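Local coordinates for protein adenosine kinase, putative (Trypanosoma brucei, PDB 3OTX) that probably catalyses the magnesium-dependent transfer of a phosphate from ATP to adenosine, giving AMP and ADP in purine salvage, at residues D26-K31 with F50-K55; G67-R72 with A299-M304; V127-K132 with V293-G298. The protein carries 1 engineered substitution. One frame throughout, in Å; residues are numbered along the deposited sequence.

Interaction 1 (D26-K31 with F50-K55)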
loop_
_atom_site.group_PDB
_atom_site.type_symbol
_atom_site.label_atom_id
_atom_site.label_comp_id
_atom_site.label_asym_id
_atom_site.label_seq_id
_atom_site.Cartn_x
_atom_site.Cartn_y
_atom_site.Cartn_z
ATOM N N ASP A 26 -10.928 10.816 21.910
ATOM C CA ASP A 26 -11.399 11.729 20.884
ATOM C C ASP A 26 -10.756 13.096 21.056
ATOM O O ASP A 26 -10.449 13.770 20.066
ATOM C CB ASP A 26 -12.927 11.835 20.932
ATOM C CG ASP A 26 -13.608 10.537 20.535
ATOM O OD1 ASP A 26 -12.892 9.565 20.182
ATOM O OD2 ASP A 26 -14.856 10.491 20.567
ATOM N N GLU A 27 -10.529 13.484 22.309
ATOM C CA GLU A 27 -9.866 14.752 22.619
ATOM C C GLU A 27 -8.413 14.787 22.138
ATOM O O GLU A 27 -7.921 15.862 21.805
ATOM C CB GLU A 27 -9.907 15.082 24.116
ATOM C CG GLU A 27 -9.550 16.552 24.393
ATOM C CD GLU A 27 -8.778 16.761 25.679
ATOM O OE1 GLU A 27 -9.411 16.757 26.757
ATOM O OE2 GLU A 27 -7.541 16.957 25.605
ATOM N N PHE A 28 -7.737 13.633 22.152
ATOM C CA PHE A 28 -6.380 13.507 21.604
ATOM C C PHE A 28 -6.407 13.919 20.129
ATOM O O PHE A 28 -5.573 14.712 19.682
ATOM C CB PHE A 28 -5.869 12.062 21.776
ATOM C CG PHE A 28 -4.502 11.804 21.172
ATOM C CD1 PHE A 28 -3.354 11.864 21.961
ATOM C CD2 PHE A 28 -4.372 11.478 19.830
ATOM C CE1 PHE A 28 -2.094 11.625 21.402
ATOM C CE2 PHE A 28 -3.126 11.238 19.271
ATOM C CZ PHE A 28 -1.992 11.303 20.063
ATOM N N LEU A 29 -7.382 13.410 19.374
ATOM C CA LEU A 29 -7.523 13.806 17.985
ATOM C C LEU A 29 -7.782 15.312 17.810
ATOM O O LEU A 29 -7.196 15.941 16.926
ATOM C CB LEU A 29 -8.572 12.946 17.240
ATOM C CG LEU A 29 -8.549 11.415 17.288
ATOM C CD1 LEU A 29 -9.730 10.874 16.472
ATOM C CD2 LEU A 29 -7.251 10.826 16.740
ATOM N N VAL A 30 -8.657 15.885 18.630
ATOM C CA VAL A 30 -8.893 17.326 18.599
ATOM C C VAL A 30 -7.593 18.082 18.890
ATOM O O VAL A 30 -7.242 19.008 18.153
ATOM C CB VAL A 30 -10.035 17.744 19.570
ATOM C CG1 VAL A 30 -10.161 19.287 19.709
ATOM C CG2 VAL A 30 -11.355 17.145 19.138
ATOM N N LYS A 31 -6.875 17.671 19.939
ATOM C CA LYS A 31 -5.622 18.327 20.317
ATOM C C LYS A 31 -4.656 18.463 19.141
ATOM O O LYS A 31 -4.077 19.545 18.945
ATOM C CB LYS A 31 -4.925 17.573 21.445
ATOM C CG LYS A 31 -3.729 18.297 22.044
ATOM C CD LYS A 31 -2.970 17.348 22.951
ATOM C CE LYS A 31 -1.752 17.998 23.570
ATOM N NZ LYS A 31 -1.309 17.176 24.727
ATOM N N PHE A 50 4.264 12.254 18.727
ATOM C CA PHE A 50 4.922 10.978 18.996
ATOM C C PHE A 50 5.310 10.815 20.456
ATOM O O PHE A 50 5.103 9.757 21.034
ATOM C CB PHE A 50 6.101 10.769 18.063
ATOM C CG PHE A 50 5.692 10.272 16.728
ATOM C CD1 PHE A 50 5.459 11.157 15.676
ATOM C CD2 PHE A 50 5.515 8.904 16.506
ATOM C CE1 PHE A 50 5.065 10.687 14.421
ATOM C CE2 PHE A 50 5.122 8.423 15.248
ATOM C CZ PHE A 50 4.896 9.304 14.214
ATOM N N ASP A 51 5.804 11.894 21.048
ATOM C CA ASP A 51 6.153 11.894 22.476
ATOM C C ASP A 51 4.922 11.606 23.319
ATOM O O ASP A 51 4.999 10.858 24.284
ATOM C CB ASP A 51 6.757 13.228 22.902
ATOM C CG ASP A 51 8.078 13.520 22.221
ATOM O OD1 ASP A 51 8.705 12.596 21.668
ATOM O OD2 ASP A 51 8.490 14.694 22.241
ATOM N N ASP A 52 3.787 12.180 22.912
ATOM C CA ASP A 52 2.508 12.049 23.615
ATOM C C ASP A 52 1.989 10.597 23.547
ATOM O O ASP A 52 1.659 10.001 24.573
ATOM C CB ASP A 52 1.519 13.026 22.981
ATOM C CG ASP A 52 0.335 13.336 23.849
ATOM O OD1 ASP A 52 -0.043 12.510 24.699
ATOM O OD2 ASP A 52 -0.241 14.423 23.654
ATOM N N ILE A 53 1.957 10.015 22.351
ATOM C CA ILE A 53 1.465 8.641 22.175
ATOM C C ILE A 53 2.372 7.624 22.868
ATOM O O ILE A 53 1.887 6.602 23.367
ATOM C CB ILE A 53 1.294 8.255 20.690
ATOM C CG1 ILE A 53 0.514 9.329 19.949
ATOM C CG2 ILE A 53 0.559 6.934 20.553
ATOM C CD1 ILE A 53 0.570 9.174 18.465
ATOM N N GLU A 54 3.672 7.910 22.902
ATOM C CA GLU A 54 4.663 7.004 23.505
ATOM C C GLU A 54 4.582 7.003 25.024
ATOM O O GLU A 54 4.874 5.992 25.650
ATOM C CB GLU A 54 6.078 7.355 23.053
ATOM C CG GLU A 54 6.392 6.894 21.620
ATOM C CD GLU A 54 7.609 7.579 21.008
ATOM O OE1 GLU A 54 8.541 7.969 21.743
ATOM O OE2 GLU A 54 7.629 7.735 19.775
ATOM N N LYS A 55 4.182 8.139 25.595
ATOM C CA LYS A 55 3.987 8.295 27.036
ATOM C C LYS A 55 2.744 7.559 27.542
ATOM O O LYS A 55 2.425 7.623 28.727
ATOM C CB LYS A 55 3.897 9.785 27.384
ATOM C CG LYS A 55 5.095 10.351 28.132
ATOM C CD LYS A 55 6.277 10.701 27.246
ATOM C CE LYS A 55 7.552 10.732 28.072
ATOM N NZ LYS A 55 8.661 11.489 27.433
#

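Interaction 2 (G67-R72 with A299-M304). With AP5 (bis(adenosine)-5'-pentaphosphate), chain C.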
loop_
_atom_site.group_PDB
_atom_site.type_symbol
_atom_site.label_atom_id
_atom_site.label_comp_id
_atom_site.label_asym_id
_atom_site.label_seq_id
_atom_site.Cartn_x
_atom_site.Cartn_y
_atom_site.Cartn_z
ATOM N N GLY A 67 3.436 -0.337 1.620
ATOM C CA GLY A 67 4.014 -1.328 0.708
ATOM C C GLY A 67 4.720 -2.451 1.441
ATOM O O GLY A 67 4.757 -3.572 0.965
ATOM N N LEU A 68 5.324 -2.184 2.604
ATOM C CA LEU A 68 5.994 -3.266 3.291
ATOM C C LEU A 68 4.949 -4.254 3.848
ATOM O O LEU A 68 5.123 -5.478 3.782
ATOM C CB LEU A 68 6.896 -2.686 4.395
ATOM C CG LEU A 68 7.785 -3.698 5.097
ATOM C CD1 LEU A 68 8.679 -4.403 4.044
ATOM C CD2 LEU A 68 8.659 -2.941 6.119
ATOM N N ASN A 69 3.824 -3.736 4.350
ATOM C CA ASN A 69 2.698 -4.596 4.700
ATOM C C ASN A 69 2.244 -5.483 3.513
ATOM O O ASN A 69 2.027 -6.686 3.677
ATOM C CB ASN A 69 1.507 -3.750 5.129
ATOM C CG ASN A 69 1.708 -3.063 6.454
ATOM O OD1 ASN A 69 2.526 -3.474 7.308
ATOM N ND2 ASN A 69 0.900 -2.045 6.679
ATOM N N VAL A 70 2.106 -4.845 2.349
ATOM C CA VAL A 70 1.648 -5.537 1.138
ATOM C C VAL A 70 2.645 -6.650 0.812
ATOM O O VAL A 70 2.253 -7.794 0.540
ATOM C CB VAL A 70 1.502 -4.583 -0.063
ATOM C CG1 VAL A 70 1.260 -5.374 -1.353
ATOM C CG2 VAL A 70 0.326 -3.622 0.160
ATOM N N ALA A 71 3.936 -6.297 0.857
ATOM C CA ALA A 71 4.973 -7.261 0.522
ATOM C C ALA A 71 4.946 -8.446 1.488
ATOM O O ALA A 71 5.095 -9.603 1.088
ATOM C CB ALA A 71 6.337 -6.592 0.599
ATOM N N ARG A 72 4.730 -8.172 2.772
ATOM C CA ARG A 72 4.758 -9.240 3.763
ATOM C C ARG A 72 3.537 -10.134 3.628
ATOM O O ARG A 72 3.668 -11.328 3.777
ATOM C CB ARG A 72 4.872 -8.683 5.206
ATOM C CG ARG A 72 6.244 -8.054 5.477
ATOM C CD ARG A 72 6.220 -7.242 6.779
ATOM N NE ARG A 72 6.156 -8.138 7.904
ATOM C CZ ARG A 72 5.788 -7.797 9.129
ATOM N NH1 ARG A 72 5.440 -6.538 9.395
ATOM N NH2 ARG A 72 5.781 -8.722 10.084
ATOM N N ALA A 299 -7.244 -3.114 6.606
ATOM C CA ALA A 299 -7.547 -4.179 5.615
ATOM C C ALA A 299 -6.958 -3.922 4.235
ATOM O O ALA A 299 -6.872 -4.848 3.428
ATOM C CB ALA A 299 -9.078 -4.318 5.448
ATOM N N GLY A 300 -6.561 -2.682 3.953
ATOM C CA GLY A 300 -6.235 -2.296 2.563
ATOM C C GLY A 300 -4.964 -2.945 2.058
ATOM O O GLY A 300 -4.956 -3.598 0.998
ATOM N N ASP A 301 -3.882 -2.786 2.813
ATOM C CA ASP A 301 -2.628 -3.426 2.411
ATOM C C ASP A 301 -2.778 -4.943 2.353
ATOM O O ASP A 301 -2.174 -5.606 1.489
ATOM C CB ASP A 301 -1.505 -3.071 3.391
ATOM C CG ASP A 301 -1.209 -1.583 3.421
ATOM O OD1 ASP A 301 -1.444 -0.896 2.392
ATOM O OD2 ASP A 301 -0.697 -1.092 4.449
ATOM N N ALA A 302 -3.539 -5.517 3.278
ATOM C CA ALA A 302 -3.719 -6.977 3.294
ATOM C C ALA A 302 -4.469 -7.440 2.046
ATOM O O ALA A 302 -4.090 -8.455 1.437
ATOM C CB ALA A 302 -4.420 -7.424 4.563
ATOM N N PHE A 303 -5.497 -6.682 1.646
ATOM C CA PHE A 303 -6.181 -6.998 0.375
ATOM C C PHE A 303 -5.163 -7.005 -0.776
ATOM O O PHE A 303 -5.125 -7.956 -1.579
ATOM C CB PHE A 303 -7.307 -5.990 0.059
ATOM C CG PHE A 303 -7.902 -6.197 -1.316
ATOM C CD1 PHE A 303 -8.870 -7.172 -1.511
ATOM C CD2 PHE A 303 -7.442 -5.457 -2.388
ATOM C CE1 PHE A 303 -9.400 -7.402 -2.765
ATOM C CE2 PHE A 303 -7.956 -5.683 -3.667
ATOM C CZ PHE A 303 -8.938 -6.673 -3.853
ATOM N N MET A 304 -4.352 -5.948 -0.866
ATOM C CA MET A 304 -3.404 -5.810 -1.959
ATOM C C MET A 304 -2.365 -6.941 -1.939
ATOM O O MET A 304 -1.994 -7.463 -3.008
ATOM C CB MET A 304 -2.747 -4.434 -1.936
ATOM C CG MET A 304 -1.868 -4.140 -3.112
ATOM S SD MET A 304 -2.904 -3.780 -4.552
ATOM C CE MET A 304 -1.944 -4.586 -5.793
HETATM P PA AP5 C . -11.613 -1.899 2.832
HETATM O O1A AP5 C . -12.281 -1.385 4.103
HETATM O O2A AP5 C . -12.305 -1.472 1.553
HETATM O O3A AP5 C . -10.076 -1.443 2.689
HETATM P PB AP5 C . -9.446 -0.016 3.103
HETATM O O1B AP5 C . -10.482 1.057 3.234
HETATM O O2B AP5 C . -8.312 0.230 2.168
HETATM O O3B AP5 C . -8.901 -0.411 4.546
HETATM P PG AP5 C . -8.482 0.440 5.825
HETATM O O1G AP5 C . -8.643 -0.459 7.011
HETATM O O2G AP5 C . -9.307 1.687 6.058
HETATM O O3G AP5 C . -6.974 0.647 5.521
HETATM P PD AP5 C . -5.833 1.430 6.357
HETATM O O1D AP5 C . -6.333 2.061 7.644
HETATM O O2D AP5 C . -5.143 2.305 5.348
HETATM O O3D AP5 C . -4.903 0.197 6.811
HETATM P PE AP5 C . -3.706 -0.457 5.947
HETATM O O1E AP5 C . -4.109 -0.529 4.502
HETATM O O2E AP5 C . -3.255 -1.748 6.626
HETATM O O5F AP5 C . -11.468 -3.490 2.977
HETATM C C5F AP5 C . -10.723 -4.246 2.023
HETATM C C4F AP5 C . -11.203 -5.677 2.053
HETATM O O4F AP5 C . -11.131 -6.188 3.392
HETATM C C3F AP5 C . -12.673 -5.865 1.690
HETATM O O3F AP5 C . -12.805 -5.997 0.296
HETATM C C2F AP5 C . -13.072 -7.079 2.478
HETATM O O2F AP5 C . -12.660 -8.242 1.804
HETATM C C1F AP5 C . -12.219 -6.953 3.744
HETATM N N9A AP5 C . -12.912 -6.249 4.861
HETATM C C8A AP5 C . -12.634 -4.967 5.343
HETATM N N7A AP5 C . -13.482 -4.725 6.381
HETATM C C5A AP5 C . -14.262 -5.814 6.571
HETATM C C6A AP5 C . -15.242 -6.135 7.484
HETATM N N6A AP5 C . -15.542 -5.332 8.508
HETATM N N1A AP5 C . -15.842 -7.369 7.408
HETATM C C2A AP5 C . -15.474 -8.307 6.457
HETATM N N3A AP5 C . -14.483 -7.978 5.556
HETATM C C4A AP5 C . -13.878 -6.776 5.624
HETATM O O5J AP5 C . -2.519 0.647 6.054
HETATM C C5J AP5 C . -1.972 0.971 7.321
HETATM C C4J AP5 C . -0.515 1.297 7.042
HETATM O O4J AP5 C . -0.398 2.557 6.362
HETATM C C3J AP5 C . 0.323 1.508 8.307
HETATM O O3J AP5 C . 1.133 0.346 8.488
HETATM C C2J AP5 C . 1.136 2.782 8.032
HETATM O O2J AP5 C . 2.520 2.653 8.336
HETATM C C1J AP5 C . 0.931 2.972 6.549
HETATM N N9B AP5 C . 1.121 4.359 6.100
HETATM C C8B AP5 C . 0.423 5.442 6.562
HETATM N N7B AP5 C . 0.927 6.535 5.932
HETATM C C5B AP5 C . 1.926 6.140 5.082
HETATM C C6B AP5 C . 2.758 6.838 4.198
HETATM N N6B AP5 C . 2.770 8.175 4.081
HETATM N N1B AP5 C . 3.681 6.086 3.525
HETATM C C2B AP5 C . 3.761 4.714 3.583
HETATM N N3B AP5 C . 2.972 4.033 4.487
HETATM C C4B AP5 C . 2.046 4.753 5.189
#

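Interaction 3 (V127-K132 with V293-G298). With AP5 (bis(adenosine)-5'-pentaphosphate), chain C.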
loop_
_atom_site.group_PDB
_atom_site.type_symbol
_atom_site.label_atom_id
_atom_site.label_comp_id
_atom_site.label_asym_id
_atom_site.label_seq_id
_atom_site.Cartn_x
_atom_site.Cartn_y
_atom_site.Cartn_z
ATOM N N VAL A 127 -0.271 5.521 14.880
ATOM C CA VAL A 127 -1.524 4.853 14.538
ATOM C C VAL A 127 -2.441 5.074 15.734
ATOM O O VAL A 127 -2.262 4.460 16.796
ATOM C CB VAL A 127 -1.299 3.365 14.257
ATOM C CG1 VAL A 127 -2.620 2.675 13.933
ATOM C CG2 VAL A 127 -0.338 3.186 13.063
ATOM N N CYS A 128 -3.356 6.032 15.598
ATOM C CA CYS A 128 -4.194 6.470 16.717
ATOM C C CYS A 128 -5.558 5.783 16.592
ATOM O O CYS A 128 -6.289 6.022 15.630
ATOM C CB CYS A 128 -4.335 7.997 16.729
ATOM S SG CYS A 128 -2.781 8.876 16.535
ATOM N N ILE A 129 -5.863 4.896 17.544
ATOM C CA ILE A 129 -7.027 4.015 17.438
ATOM C C ILE A 129 -8.119 4.594 18.339
ATOM O O ILE A 129 -7.922 4.816 19.524
ATOM C CB ILE A 129 -6.691 2.545 17.867
ATOM C CG1 ILE A 129 -5.538 1.981 17.031
ATOM C CG2 ILE A 129 -7.921 1.643 17.745
ATOM C CD1 ILE A 129 -5.002 0.633 17.533
ATOM N N THR A 130 -9.257 4.875 17.723
ATOM C CA THR A 130 -10.429 5.350 18.452
ATOM C C THR A 130 -11.538 4.411 18.030
ATOM O O THR A 130 -12.130 4.559 16.951
ATOM C CB THR A 130 -10.783 6.803 18.084
ATOM O OG1 THR A 130 -10.942 6.908 16.665
ATOM C CG2 THR A 130 -9.690 7.753 18.543
ATOM N N GLY A 131 -11.757 3.401 18.867
ATOM C CA GLY A 131 -12.798 2.414 18.642
ATOM C C GLY A 131 -12.495 1.591 17.424
ATOM O O GLY A 131 -11.498 0.874 17.381
ATOM N N LYS A 132 -13.348 1.728 16.421
ATOM C CA LYS A 132 -13.275 0.914 15.218
ATOM C C LYS A 132 -12.375 1.578 14.178
ATOM O O LYS A 132 -11.985 0.953 13.190
ATOM C CB LYS A 132 -14.688 0.691 14.670
ATOM C CG LYS A 132 -15.745 0.736 15.766
ATOM C CD LYS A 132 -16.963 -0.131 15.496
ATOM C CE LYS A 132 -17.856 -0.143 16.731
ATOM N NZ LYS A 132 -19.100 -0.933 16.554
ATOM N N VAL A 293 -13.929 -8.941 13.942
ATOM C CA VAL A 293 -13.109 -7.873 13.384
ATOM C C VAL A 293 -12.566 -7.056 14.548
ATOM O O VAL A 293 -13.336 -6.442 15.288
ATOM C CB VAL A 293 -13.908 -6.985 12.409
ATOM C CG1 VAL A 293 -13.046 -5.825 11.888
ATOM C CG2 VAL A 293 -14.440 -7.827 11.253
ATOM N N ILE A 294 -11.246 -7.068 14.705
ATOM C CA ILE A 294 -10.569 -6.369 15.800
ATOM C C ILE A 294 -9.999 -5.010 15.358
ATOM O O ILE A 294 -9.683 -4.825 14.190
ATOM C CB ILE A 294 -9.499 -7.290 16.429
ATOM C CG1 ILE A 294 -10.192 -8.505 17.059
ATOM C CG2 ILE A 294 -8.634 -6.540 17.449
ATOM C CD1 ILE A 294 -9.337 -9.740 17.118
ATOM N N ASP A 295 -9.875 -4.071 16.300
ATOM C CA ASP A 295 -9.468 -2.673 16.012
ATOM C C ASP A 295 -7.960 -2.440 15.807
ATOM O O ASP A 295 -7.494 -1.303 15.791
ATOM C CB ASP A 295 -9.971 -1.750 17.133
ATOM C CG ASP A 295 -9.438 -2.142 18.519
ATOM O OD1 ASP A 295 -8.391 -2.830 18.616
ATOM O OD2 ASP A 295 -10.080 -1.750 19.524
ATOM N N MET A 296 -7.205 -3.518 15.646
ATOM C CA MET A 296 -5.757 -3.437 15.533
ATOM C C MET A 296 -5.278 -3.050 14.133
ATOM O O MET A 296 -4.680 -1.981 13.952
ATOM C CB MET A 296 -5.159 -4.784 15.887
ATOM C CG MET A 296 -4.462 -4.870 17.211
ATOM S SD MET A 296 -2.848 -5.626 16.932
ATOM C CE MET A 296 -3.157 -6.808 15.610
ATOM N N ASN A 297 -5.525 -3.943 13.163
ATOM C CA ASN A 297 -5.047 -3.808 11.799
ATOM C C ASN A 297 -6.090 -3.216 10.850
ATOM O O ASN A 297 -7.297 -3.264 11.093
ATOM C CB ASN A 297 -4.578 -5.167 11.222
ATOM C CG ASN A 297 -3.414 -5.792 12.003
ATOM O OD1 ASN A 297 -2.354 -5.185 12.167
ATOM N ND2 ASN A 297 -3.606 -7.029 12.450
ATOM N N GLY A 298 -5.588 -2.632 9.773
ATOM C CA GLY A 298 -6.445 -2.187 8.683
ATOM C C GLY A 298 -6.452 -3.301 7.660
ATOM O O GLY A 298 -5.764 -4.307 7.821
HETATM P PA AP5 C . -11.613 -1.899 2.832
HETATM O O1A AP5 C . -12.281 -1.385 4.103
HETATM O O2A AP5 C . -12.305 -1.472 1.553
HETATM O O3A AP5 C . -10.076 -1.443 2.689
HETATM P PB AP5 C . -9.446 -0.016 3.103
HETATM O O1B AP5 C . -10.482 1.057 3.234
HETATM O O2B AP5 C . -8.312 0.230 2.168
HETATM O O3B AP5 C . -8.901 -0.411 4.546
HETATM P PG AP5 C . -8.482 0.440 5.825
HETATM O O1G AP5 C . -8.643 -0.459 7.011
HETATM O O2G AP5 C . -9.307 1.687 6.058
HETATM O O3G AP5 C . -6.974 0.647 5.521
HETATM P PD AP5 C . -5.833 1.430 6.357
HETATM O O1D AP5 C . -6.333 2.061 7.644
HETATM O O2D AP5 C . -5.143 2.305 5.348
HETATM O O3D AP5 C . -4.903 0.197 6.811
HETATM P PE AP5 C . -3.706 -0.457 5.947
HETATM O O1E AP5 C . -4.109 -0.529 4.502
HETATM O O2E AP5 C . -3.255 -1.748 6.626
HETATM O O5F AP5 C . -11.468 -3.490 2.977
HETATM C C5F AP5 C . -10.723 -4.246 2.023
HETATM C C4F AP5 C . -11.203 -5.677 2.053
HETATM O O4F AP5 C . -11.131 -6.188 3.392
HETATM C C3F AP5 C . -12.673 -5.865 1.690
HETATM O O3F AP5 C . -12.805 -5.997 0.296
HETATM C C2F AP5 C . -13.072 -7.079 2.478
HETATM O O2F AP5 C . -12.660 -8.242 1.804
HETATM C C1F AP5 C . -12.219 -6.953 3.744
HETATM N N9A AP5 C . -12.912 -6.249 4.861
HETATM C C8A AP5 C . -12.634 -4.967 5.343
HETATM N N7A AP5 C . -13.482 -4.725 6.381
HETATM C C5A AP5 C . -14.262 -5.814 6.571
HETATM C C6A AP5 C . -15.242 -6.135 7.484
HETATM N N6A AP5 C . -15.542 -5.332 8.508
HETATM N N1A AP5 C . -15.842 -7.369 7.408
HETATM C C2A AP5 C . -15.474 -8.307 6.457
HETATM N N3A AP5 C . -14.483 -7.978 5.556
HETATM C C4A AP5 C . -13.878 -6.776 5.624
HETATM O O5J AP5 C . -2.519 0.647 6.054
HETATM C C5J AP5 C . -1.972 0.971 7.321
HETATM C C4J AP5 C . -0.515 1.297 7.042
HETATM O O4J AP5 C . -0.398 2.557 6.362
HETATM C C3J AP5 C . 0.323 1.508 8.307
HETATM O O3J AP5 C . 1.133 0.346 8.488
HETATM C C2J AP5 C . 1.136 2.782 8.032
HETATM O O2J AP5 C . 2.520 2.653 8.336
HETATM C C1J AP5 C . 0.931 2.972 6.549
HETATM N N9B AP5 C . 1.121 4.359 6.100
HETATM C C8B AP5 C . 0.423 5.442 6.562
HETATM N N7B AP5 C . 0.927 6.535 5.932
HETATM C C5B AP5 C . 1.926 6.140 5.082
HETATM C C6B AP5 C . 2.758 6.838 4.198
HETATM N N6B AP5 C . 2.770 8.175 4.081
HETATM N N1B AP5 C . 3.681 6.086 3.525
HETATM C C2B AP5 C . 3.761 4.714 3.583
HETATM N N3B AP5 C . 2.972 4.033 4.487
HETATM C C4B AP5 C . 2.046 4.753 5.189
#

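Interaction 1 (D26-K31 with F50-K55)
Helix 26-31, which brings F28 and K31 to the contact, runs nearly antiparallel (167°) to helix 50-54, which brings D52 and I53, and the two short axes come no closer than 12.3 Å. Side chains alone bridge a gap this wide, and the nearest alpha carbons, those of F28 and D52, are 9.2 Å apart. F28 leaves its helix toward the other one: with CG anti to its own amide nitrogen (chi1 177°), the ring reaches I53, where CZ lies 3.7 Å from CD1. I53 sends its CG1-CD1 branch to the ring, the two side chains crossing at about a right angle. CG1 is modelled too close to CZ for that approach to be trusted. D52 passes alongside the ring, running the other way. Its OD1 lies at the ring edge, in the ring plane and 4.0 Å from CE1, while the carboxylate plane is turned 71° from that of the ring. The other oxygen, OD2, takes the extended K31 chain end-on in a salt bridge, with NZ 3.1 Å away nearly in line with the C-O bond. The hydroxyl of Y32 also hydrogen-bonds to OD2, fixing the carboxylate from a second side chain, and the ring of Y32 meets that of F28. K31 is exposed and D52 partly so, while F28 and I53 are buried, F28 resting on C128 and I53 on A126 of strand 122-130. Both helices belong to the small lid domain of adenosine kinase, in which helices pack on the outer face of the beta-sheet lid common to the ribokinase-like (PfkB) fold.

Interaction 2 (G67-R72 with A299-M304)
N69 and V70 of helix 66-76 meet D301 and M304 in the first turns of helix 300-311, whose short axis passes 7.7 Å from theirs at a crossing angle of -43°. A299, just ahead of that helix, gives its backbone N to O1G of the bound bis(adenosine)-5'-pentaphosphate. G300 follows with no side chain, so its CA can lie 3.3 Å from the phosphate oxygen O2B. D301 donates its backbone N to O1E, the second bond from this turn to the pentaphosphate. The run G298-A299-G300-D301 is the GAGD signature of PfkB kinases, whose amides at a helix N-terminus form the anion hole for the transferred phosphate. D301 CG stands beside the backbone N, opposite the carbonyl carbon (chi1 -62°), which brings the carboxylate between N69 and the ligand. Both its oxygens are gripped: S66 OG bonds to OD1, and N69 ND2 bonds to OD2 at 2.9 Å, almost straight at 170°. D301 OD2 lies close to the amide plane of N69 and is met on its anti side, slightly out of the carboxylate plane. The other N-H of ND2 goes to the ribose hydroxyl O3J at 3.0 Å, so one amide ties the sugar to the carboxylate. OD2 is also 3.0 Å from O5J, the 5'-oxygen of the adenosine whose ribose N69 holds, in keeping with the predicted role of D301 as proton acceptor. Behind it, V70 CG2 packs 3.8 Å from D301 CB. F303 turns away onto V264 and T266. M304 returns to the contact before its chain bends off, its CG 3.8 Å from V70 CG1.

Interaction 3 (V127-K132 with V293-G298)
D295, I129 and G131 carry most of this contact, which joins a hairpin of the lid sheet to the loop leading into the GAGD turn of the PfkB nucleotide-binding domain. I129 stands near the end of strand 122-130, and G131 and K132 make the hairpin turn to strand 133-141. The backbone angles of both residues fit a type II' turn, and the positive phi of G131 is one that glycine takes readily. D295 offers its backbone and CB rather than its carboxylate. I129 puts two methyls against its carbonyl: CG2 and CD1 are each 3.6 Å from D295 O. That oxygen is buried here and finds no polar partner in the model. CG2 also lies 4.0 Å from D295 CB, the two side chains crossing at about a right angle. At the turn, G131 O presses on the same CB at 3.0 Å, a tight approach. D295 CG sits between its backbone N and carbonyl carbon (chi1 59°), leaving CB as the atom nearest G131 O. H23 of strand 17-23 also touches the D295 side chain. One residue on, M296 starts its side chain away from the hairpin, but its carbonyl oxygen accepts a bond from R134 NH1, a second link to the hairpin. Both ends of this loop reach the bound inhibitor: V293 CG2 lies 3.9 Å from the adenine nitrogen N6A, and G298 CA lies 3.3 Å from the phosphate oxygen O1G.

From the N terminus, interaction 1 comes first, closing a short loop between two helices within the lid before either of the others opens. Interaction 2 opens at 67-72 and closes only at 299-304, joining parts of the large domain far apart in sequence. Interaction 3 is nested inside that long loop, running from 127-132 in the lid sheet to 293-298, whose last residue directly precedes A299. Interactions 2 and 3 thus share one continuous run, 293-304, and both touch the inhibitor. Interactions 1 and 3 meet through the lid sheet, where L29 CD1 lies 3.7 Å from T130 CG2. Interactions 1 and 2 stay about 14 Å apart at their nearest atoms.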